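Local structure of probable porin (2Y0H) at residues A[90-95]-A[152-157]; A[220-225]-A[253-258]. The protein probably forms a porin channel of the OprD type through the outer membrane of Pseudomonas aeruginosa. One frame throughout, in Å; residues are numbered along the deposited sequence.

Interaction 1 (A[90-95]-A[152-157]). With C8E ((hydroxyethyloxy)tri(ethyloxy)octane), chain N.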
ATOM      1  N   TYR A  90     -11.293  15.337  10.115  1.00 41.87           N
ATOM      2  CA  TYR A  90     -11.953  14.351   9.284  1.00 39.91           C
ATOM      3  C   TYR A  90     -12.551  13.268  10.170  1.00 37.34           C
ATOM      4  O   TYR A  90     -11.925  12.815  11.140  1.00 38.82           O
ATOM      5  CB  TYR A  90     -10.976  13.723   8.281  1.00 40.49           C
ATOM      6  CG  TYR A  90     -11.598  12.591   7.490  1.00 39.18           C
ATOM      7  CD1 TYR A  90     -12.405  12.853   6.386  1.00 40.73           C
ATOM      8  CD2 TYR A  90     -11.399  11.265   7.856  1.00 35.38           C
ATOM      9  CE1 TYR A  90     -12.993  11.824   5.662  1.00 38.88           C
ATOM     10  CE2 TYR A  90     -11.984  10.226   7.142  1.00 35.82           C
ATOM     11  CZ  TYR A  90     -12.782  10.514   6.049  1.00 40.36           C
ATOM     12  OH  TYR A  90     -13.361   9.492   5.332  1.00 40.09           O
ATOM     13  N   SER A  91     -13.777  12.876   9.857  1.00 32.43           N
ATOM     14  CA  SER A  91     -14.385  11.732  10.507  1.00 32.81           C
ATOM     15  C   SER A  91     -15.277  10.999   9.515  1.00 31.60           C
ATOM     16  O   SER A  91     -15.827  11.595   8.591  1.00 36.42           O
ATOM     17  CB  SER A  91     -15.175  12.156  11.744  1.00 33.88           C
ATOM     18  OG  SER A  91     -16.256  12.983  11.390  1.00 32.79           O
ATOM     19  N   HIS A  92     -15.407   9.697   9.703  1.00 30.14           N
ATOM     20  CA  HIS A  92     -16.287   8.898   8.867  1.00 31.07           C
ATOM     21  C   HIS A  92     -16.608   7.635   9.611  1.00 29.96           C
ATOM     22  O   HIS A  92     -15.783   7.121  10.362  1.00 31.60           O
ATOM     23  CB  HIS A  92     -15.622   8.559   7.536  1.00 30.01           C
ATOM     24  CG  HIS A  92     -16.435   7.649   6.672  1.00 34.26           C
ATOM     25  ND1 HIS A  92     -17.578   8.062   6.023  1.00 31.45           N
ATOM     26  CD2 HIS A  92     -16.273   6.342   6.351  1.00 31.45           C
ATOM     27  CE1 HIS A  92     -18.081   7.052   5.332  1.00 32.95           C
ATOM     28  NE2 HIS A  92     -17.308   5.996   5.517  1.00 31.60           N
ATOM     29  N   LEU A  93     -17.822   7.145   9.428  1.00 29.31           N
ATOM     30  CA  LEU A  93     -18.204   5.866   9.985  1.00 28.08           C
ATOM     31  C   LEU A  93     -18.697   4.971   8.862  1.00 27.30           C
ATOM     32  O   LEU A  93     -19.602   5.337   8.129  1.00 32.77           O
ATOM     33  CB  LEU A  93     -19.280   6.044  11.045  1.00 29.30           C
ATOM     34  CG  LEU A  93     -19.831   4.784  11.727  1.00 31.78           C
ATOM     35  CD1 LEU A  93     -20.771   4.055  10.816  1.00 38.93           C
ATOM     36  CD2 LEU A  93     -18.718   3.867  12.203  1.00 32.79           C
ATOM     37  N   GLY A  94     -18.093   3.799   8.720  1.00 29.02           N
ATOM     38  CA  GLY A  94     -18.550   2.846   7.730  1.00 26.87           C
ATOM     39  C   GLY A  94     -18.899   1.538   8.399  1.00 30.97           C
ATOM     40  O   GLY A  94     -18.315   1.186   9.437  1.00 26.07           O
ATOM     41  N   LEU A  95     -19.850   0.824   7.804  1.00 27.66           N
ATOM     42  CA  LEU A  95     -20.208  -0.521   8.238  1.00 30.34           C
ATOM     43  C   LEU A  95     -19.823  -1.520   7.180  1.00 28.87           C
ATOM     44  O   LEU A  95     -19.753  -1.190   5.995  1.00 31.86           O
ATOM     45  CB  LEU A  95     -21.716  -0.648   8.495  1.00 30.77           C
ATOM     46  CG  LEU A  95     -22.292   0.286   9.551  1.00 35.29           C
ATOM     47  CD1 LEU A  95     -23.783   0.052   9.684  1.00 41.17           C
ATOM     48  CD2 LEU A  95     -21.597   0.086  10.885  1.00 31.94           C
ATOM     49  N   LYS A 152     -16.603   3.521  -4.222  1.00 36.21           N
ATOM     50  CA  LYS A 152     -16.018   4.808  -3.840  1.00 35.85           C
ATOM     51  C   LYS A 152     -14.756   4.727  -3.012  1.00 32.33           C
ATOM     52  O   LYS A 152     -14.536   3.774  -2.270  1.00 33.95           O
ATOM     53  CB  LYS A 152     -17.028   5.727  -3.143  1.00 38.40           C
ATOM     54  CG  LYS A 152     -18.024   5.047  -2.238  1.00 41.45           C
ATOM     55  CD  LYS A 152     -18.757   6.083  -1.386  1.00 52.11           C
ATOM     56  CE  LYS A 152     -19.350   7.203  -2.238  1.00 56.05           C
ATOM     57  NZ  LYS A 152     -20.438   6.719  -3.132  1.00 60.17           N
ATOM     58  N   SER A 153     -13.950   5.770  -3.150  1.00 31.31           N
ATOM     59  CA  SER A 153     -12.696   5.923  -2.449  1.00 35.27           C
ATOM     60  C   SER A 153     -12.836   7.087  -1.469  1.00 34.32           C
ATOM     61  O   SER A 153     -13.366   8.132  -1.838  1.00 36.38           O
ATOM     62  CB  SER A 153     -11.580   6.217  -3.461  1.00 29.43           C
ATOM     63  OG  SER A 153     -10.351   6.532  -2.814  1.00 40.03           O
ATOM     64  N   ARG A 154     -12.366   6.900  -0.234  1.00 34.42           N
ATOM     65  CA  ARG A 154     -12.397   7.948   0.801  1.00 36.83           C
ATOM     66  C   ARG A 154     -11.032   8.234   1.401  1.00 35.04           C
ATOM     67  O   ARG A 154     -10.384   7.319   1.922  1.00 33.28           O
ATOM     68  CB  ARG A 154     -13.301   7.543   1.961  1.00 32.07           C
ATOM     69  CG  ARG A 154     -14.764   7.710   1.679  1.00 42.89           C
ATOM     70  CD  ARG A 154     -15.596   7.674   2.951  1.00 43.28           C
ATOM     71  NE  ARG A 154     -16.964   8.095   2.646  1.00 49.01           N
ATOM     72  CZ  ARG A 154     -17.880   7.274   2.151  1.00 47.03           C
ATOM     73  NH1 ARG A 154     -17.562   6.002   1.943  1.00 38.37           N
ATOM     74  NH2 ARG A 154     -19.106   7.710   1.881  1.00 48.68           N
ATOM     75  N   THR A 155     -10.614   9.498   1.358  1.00 35.92           N
ATOM     76  CA  THR A 155      -9.440   9.951   2.122  1.00 41.08           C
ATOM     77  C   THR A 155      -9.724  11.260   2.858  1.00 44.86           C
ATOM     78  O   THR A 155     -10.693  11.955   2.540  1.00 45.02           O
ATOM     79  CB  THR A 155      -8.209  10.166   1.223  1.00 38.21           C
ATOM     80  OG1 THR A 155      -8.476  11.233   0.311  1.00 50.28           O
ATOM     81  CG2 THR A 155      -7.903   8.917   0.438  1.00 38.69           C
ATOM     82  N   ARG A 156      -8.866  11.593   3.827  1.00 47.53           N
ATOM     83  CA  ARG A 156      -8.979  12.835   4.608  1.00 53.73           C
ATOM     84  C   ARG A 156      -9.125  14.079   3.719  1.00 60.65           C
ATOM     85  O   ARG A 156      -9.315  15.195   4.225  1.00 65.28           O
ATOM     86  CB  ARG A 156      -7.794  12.980   5.592  1.00 59.43           C
ATOM     87  CG  ARG A 156      -7.901  14.150   6.585  1.00 60.73           C
ATOM     88  CD  ARG A 156      -7.028  13.965   7.859  1.00 56.36           C
ATOM     89  NE  ARG A 156      -5.595  14.193   7.644  1.00 62.41           N
ATOM     90  CZ  ARG A 156      -4.780  14.769   8.532  1.00 58.70           C
ATOM     91  NH1 ARG A 156      -5.251  15.194   9.696  1.00 50.90           N
ATOM     92  NH2 ARG A 156      -3.489  14.928   8.259  1.00 51.90           N
ATOM     93  N   GLU A 157      -9.037  13.873   2.402  1.00 58.95           N
ATOM     94  CA  GLU A 157      -9.318  14.905   1.401  1.00 58.31           C
ATOM     95  C   GLU A 157     -10.273  14.376   0.331  1.00 57.51           C
ATOM     96  O   GLU A 157     -10.380  14.945  -0.755  1.00 56.67           O
ATOM     97  CB  GLU A 157      -8.030  15.383   0.733  1.00 58.44           C
ATOM     98  CG  GLU A 157      -6.879  15.629   1.703  1.00 62.97           C
ATOM     99  CD  GLU A 157      -6.211  14.340   2.141  1.00 62.54           C
ATOM    100  OE1 GLU A 157      -6.395  13.320   1.442  1.00 62.86           O
ATOM    101  OE2 GLU A 157      -5.506  14.341   3.173  1.00 62.06           O
TER
HETATM  102  C1  C8E N1402     -12.950   8.200  17.314  1.00 42.17           C
HETATM  103  C2  C8E N1402     -13.372   6.865  16.716  1.00 43.79           C
HETATM  104  C3  C8E N1402     -14.103   7.068  15.392  1.00 42.69           C
HETATM  105  C4  C8E N1402     -15.586   7.389  15.567  1.00 43.16           C
HETATM  106  C5  C8E N1402     -15.979   8.568  14.674  1.00 44.12           C
HETATM  107  C6  C8E N1402     -17.223   8.275  13.841  1.00 40.63           C
HETATM  108  C7  C8E N1402     -17.580   9.481  12.972  1.00 44.30           C
HETATM  109  C8  C8E N1402     -19.028   9.931  13.147  1.00 43.92           C
HETATM  110  O9  C8E N1402     -19.121  11.341  13.035  1.00 55.02           O
HETATM  111  C10 C8E N1402     -19.652  11.791  11.803  1.00 51.52           C
HETATM  112  C11 C8E N1402     -20.151  13.230  11.961  1.00 52.14           C
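Tyr90 and His92 meet Arg154 and Arg156 on what is probably the inner side of the barrel wall, near the mouth that carries the long loops and so probably faces outside the cell. Strands 87-101 and 143-154 are not sheet neighbours, since strands 104-108 and 129-137 run between them in the wall; His92 and Arg154 meet by side chains alone, while Tyr90 packs on the loop that follows strand 143-154. Arg154 lays its straight side chain across one face of the His92 imidazole. Its CD stands over the middle of the ring, 3.5 Å from the centroid, a CH-pi contact. Beyond it the guanidinium continues almost parallel to the imidazole, the planes 17° apart, with Arg154 NE 3.1 Å from His92 CE1. His92 CG stands anti to the backbone N (chi1 176°), which directs the ring to this arm. Tyr90 is covered from another direction: Arg156 CA lies over one ring face, 4.1 Å from the centroid, and Arg156 CG packs on Tyr90 CB at 3.5 Å. The phenol end reaches Arg154, Tyr90 OH lying 3.7 Å from Arg154 CD. The detergent lies along the other side of strand 87-101, the first ethoxy carbon of its head, C8E C10, 3.6 Å from Ser91 OG, consistent with a membrane-facing outer surface. The salt bridges of both arginines go outside the pair: Arg154 NH1 to Asp131 on the intervening strand 129-137, Arg156 NH1 to Asp89. What joins the two segments is therefore CH-pi and flat-on contact rather than polar pairing, with Asp131 probably steadying the guanidinium over His92; that nearby positive charge would be expected to disfavour a protonated imidazole.

Interaction 2 (A[220-225]-A[253-258])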
ATOM      1  N   GLY A 220      19.371 -19.596   8.292  1.00 47.39           N
ATOM      2  CA  GLY A 220      19.301 -18.149   8.363  1.00 44.21           C
ATOM      3  C   GLY A 220      19.485 -17.455   7.023  1.00 35.49           C
ATOM      4  O   GLY A 220      19.568 -16.235   6.978  1.00 34.10           O
ATOM      5  N   LEU A 221      19.541 -18.222   5.936  1.00 36.10           N
ATOM      6  CA  LEU A 221      19.787 -17.644   4.615  1.00 37.19           C
ATOM      7  C   LEU A 221      18.663 -17.959   3.652  1.00 36.91           C
ATOM      8  O   LEU A 221      18.214 -19.095   3.581  1.00 38.88           O
ATOM      9  CB  LEU A 221      21.089 -18.181   4.027  1.00 36.28           C
ATOM     10  CG  LEU A 221      22.378 -17.768   4.725  1.00 37.80           C
ATOM     11  CD1 LEU A 221      23.519 -18.708   4.344  1.00 37.19           C
ATOM     12  CD2 LEU A 221      22.701 -16.331   4.374  1.00 38.10           C
ATOM     13  N   SER A 222      18.222 -16.963   2.892  1.00 32.90           N
ATOM     14  CA  SER A 222      17.214 -17.211   1.869  1.00 34.43           C
ATOM     15  C   SER A 222      17.191 -16.114   0.817  1.00 32.14           C
ATOM     16  O   SER A 222      17.435 -14.948   1.114  1.00 33.89           O
ATOM     17  CB  SER A 222      15.823 -17.356   2.494  1.00 37.16           C
ATOM     18  OG  SER A 222      15.397 -16.132   3.070  1.00 40.83           O
ATOM     19  N   LEU A 223      16.905 -16.497  -0.415  1.00 30.01           N
ATOM     20  CA  LEU A 223      16.785 -15.526  -1.483  1.00 34.99           C
ATOM     21  C   LEU A 223      15.318 -15.376  -1.877  1.00 35.53           C
ATOM     22  O   LEU A 223      14.692 -16.306  -2.382  1.00 33.73           O
ATOM     23  CB  LEU A 223      17.631 -15.928  -2.686  1.00 28.99           C
ATOM     24  CG  LEU A 223      17.760 -14.839  -3.752  1.00 33.34           C
ATOM     25  CD1 LEU A 223      18.482 -13.597  -3.205  1.00 31.76           C
ATOM     26  CD2 LEU A 223      18.477 -15.387  -4.964  1.00 33.25           C
ATOM     27  N   ARG A 224      14.770 -14.198  -1.626  1.00 32.42           N
ATOM     28  CA  ARG A 224      13.410 -13.909  -2.040  1.00 35.28           C
ATOM     29  C   ARG A 224      13.430 -13.162  -3.376  1.00 32.26           C
ATOM     30  O   ARG A 224      13.989 -12.068  -3.468  1.00 30.68           O
ATOM     31  CB  ARG A 224      12.699 -13.098  -0.960  1.00 35.09           C
ATOM     32  CG  ARG A 224      11.238 -12.764  -1.249  1.00 36.95           C
ATOM     33  CD  ARG A 224      10.746 -11.805  -0.189  1.00 36.18           C
ATOM     34  NE  ARG A 224       9.382 -11.323  -0.393  1.00 46.60           N
ATOM     35  CZ  ARG A 224       8.294 -11.986  -0.009  1.00 43.53           C
ATOM     36  NH1 ARG A 224       8.411 -13.178   0.569  1.00 41.17           N
ATOM     37  NH2 ARG A 224       7.096 -11.466  -0.223  1.00 39.06           N
ATOM     38  N   SER A 225      12.844 -13.782  -4.401  1.00 29.63           N
ATOM     39  CA  SER A 225      12.651 -13.163  -5.708  1.00 30.78           C
ATOM     40  C   SER A 225      11.174 -12.808  -5.912  1.00 30.05           C
ATOM     41  O   SER A 225      10.309 -13.681  -5.945  1.00 31.14           O
ATOM     42  CB  SER A 225      13.137 -14.086  -6.834  1.00 32.98           C
ATOM     43  OG  SER A 225      14.499 -14.420  -6.636  1.00 41.90           O
ATOM     44  N   THR A 253      15.728 -10.139  -2.577  1.00 32.08           N
ATOM     45  CA  THR A 253      16.119  -9.884  -1.197  1.00 31.38           C
ATOM     46  C   THR A 253      16.877 -11.074  -0.628  1.00 32.12           C
ATOM     47  O   THR A 253      16.382 -12.207  -0.610  1.00 29.75           O
ATOM     48  CB  THR A 253      14.897  -9.558  -0.303  1.00 28.36           C
ATOM     49  OG1 THR A 253      14.209  -8.421  -0.834  1.00 32.23           O
ATOM     50  CG2 THR A 253      15.336  -9.232   1.114  1.00 31.19           C
ATOM     51  N   LEU A 254      18.101 -10.817  -0.199  1.00 34.35           N
ATOM     52  CA  LEU A 254      18.896 -11.844   0.453  1.00 32.24           C
ATOM     53  C   LEU A 254      18.782 -11.655   1.956  1.00 33.83           C
ATOM     54  O   LEU A 254      19.234 -10.648   2.505  1.00 31.99           O
ATOM     55  CB  LEU A 254      20.345 -11.742   0.009  1.00 32.25           C
ATOM     56  CG  LEU A 254      21.343 -12.753   0.578  1.00 36.84           C
ATOM     57  CD1 LEU A 254      20.929 -14.165   0.223  1.00 35.59           C
ATOM     58  CD2 LEU A 254      22.748 -12.451   0.062  1.00 34.78           C
ATOM     59  N   ARG A 255      18.146 -12.613   2.617  1.00 34.11           N
ATOM     60  CA  ARG A 255      18.002 -12.576   4.065  1.00 34.39           C
ATOM     61  C   ARG A 255      19.145 -13.379   4.672  1.00 33.57           C
ATOM     62  O   ARG A 255      19.440 -14.485   4.204  1.00 34.45           O
ATOM     63  CB  ARG A 255      16.645 -13.164   4.464  1.00 33.54           C
ATOM     64  CG  ARG A 255      16.418 -13.287   5.955  1.00 43.56           C
ATOM     65  CD  ARG A 255      16.415 -11.928   6.625  1.00 45.14           C
ATOM     66  NE  ARG A 255      16.217 -12.043   8.065  1.00 48.34           N
ATOM     67  CZ  ARG A 255      16.251 -11.013   8.904  1.00 49.25           C
ATOM     68  NH1 ARG A 255      16.471  -9.794   8.431  1.00 45.01           N
ATOM     69  NH2 ARG A 255      16.057 -11.198  10.211  1.00 45.29           N
ATOM     70  N   ALA A 256      19.803 -12.824   5.692  1.00 30.73           N
ATOM     71  CA  ALA A 256      20.934 -13.513   6.332  1.00 34.97           C
ATOM     72  C   ALA A 256      20.972 -13.252   7.825  1.00 34.25           C
ATOM     73  O   ALA A 256      21.397 -12.187   8.254  1.00 34.69           O
ATOM     74  CB  ALA A 256      22.258 -13.092   5.693  1.00 32.58           C
ATOM     75  N   GLY A 257      20.542 -14.229   8.613  1.00 39.41           N
ATOM     76  CA  GLY A 257      20.392 -14.030  10.045  1.00 40.25           C
ATOM     77  C   GLY A 257      19.528 -12.815  10.336  1.00 41.84           C
ATOM     78  O   GLY A 257      18.357 -12.771   9.957  1.00 38.37           O
ATOM     79  N   ALA A 258      20.117 -11.812  10.980  1.00 41.66           N
ATOM     80  CA  ALA A 258      19.394 -10.594  11.344  1.00 37.33           C
ATOM     81  C   ALA A 258      19.515  -9.478  10.285  1.00 39.88           C
ATOM     82  O   ALA A 258      18.918  -8.409  10.436  1.00 36.78           O
ATOM     83  CB  ALA A 258      19.877 -10.093  12.706  1.00 34.26           C
TER
HETATM   84  O   HOH W   1      12.431  -9.560  -2.558  1.00 32.74           O
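One face of the Arg255 guanidinium is overlain near its rim by Gly257 C, 3.6 Å above the plane, and by Ala258 N; Gly257 O sits above that face, too far from the N-H directions for a hydrogen bond. A bend at chi2 (63°) turns this arm away from strand 221-234, while at its root Arg255 CB rests 3.5 Å from Ser222 OG. Strands 221-234 and 244-256 are antiparallel neighbours of a beta hairpin in the barrel wall, and here its open end is held at the rim with the short, probably periplasmic, turns. Ser222 and Arg255 bond both ways, Arg255 N to Ser222 O at 2.9 Å, and so do Arg224 and Thr253, whose donors lie in the carbonyl planes. Gly257 N adds a bond to Gly220 O at 2.8 Å beyond the strand ends. On the apolar face of Leu221, Leu223, Leu254 and Ala256, probably the outer one, with detergent bound near Leu223, Leu221 CD2 touches Ala256 CB at 3.5 Å and Leu223 CD1 leans toward Leu254 CB at 4.2 Å. On the polar face, a water donates to Arg224 O and is also hydrogen-bonded to Thr253 OG1 at 2.7 Å.

Both interactions belong to the same closed antiparallel barrel, and both are surface contacts without a buried residue among those that touch. Their centres lie 39 Å apart, on opposite sides of the chain's centre, and no strand is shared. Interaction 2 joins adjacent strands, so it relies on a ladder of backbone hydrogen bonds with modest side-chain packing above and below. Interaction 1 spans two intervening strands and has no backbone ladder; arginine arms and aromatic rings make it. In each, the arginines lie on what is probably the channel side and detergent is bound near the other, as suits a membrane barrel around a watery channel.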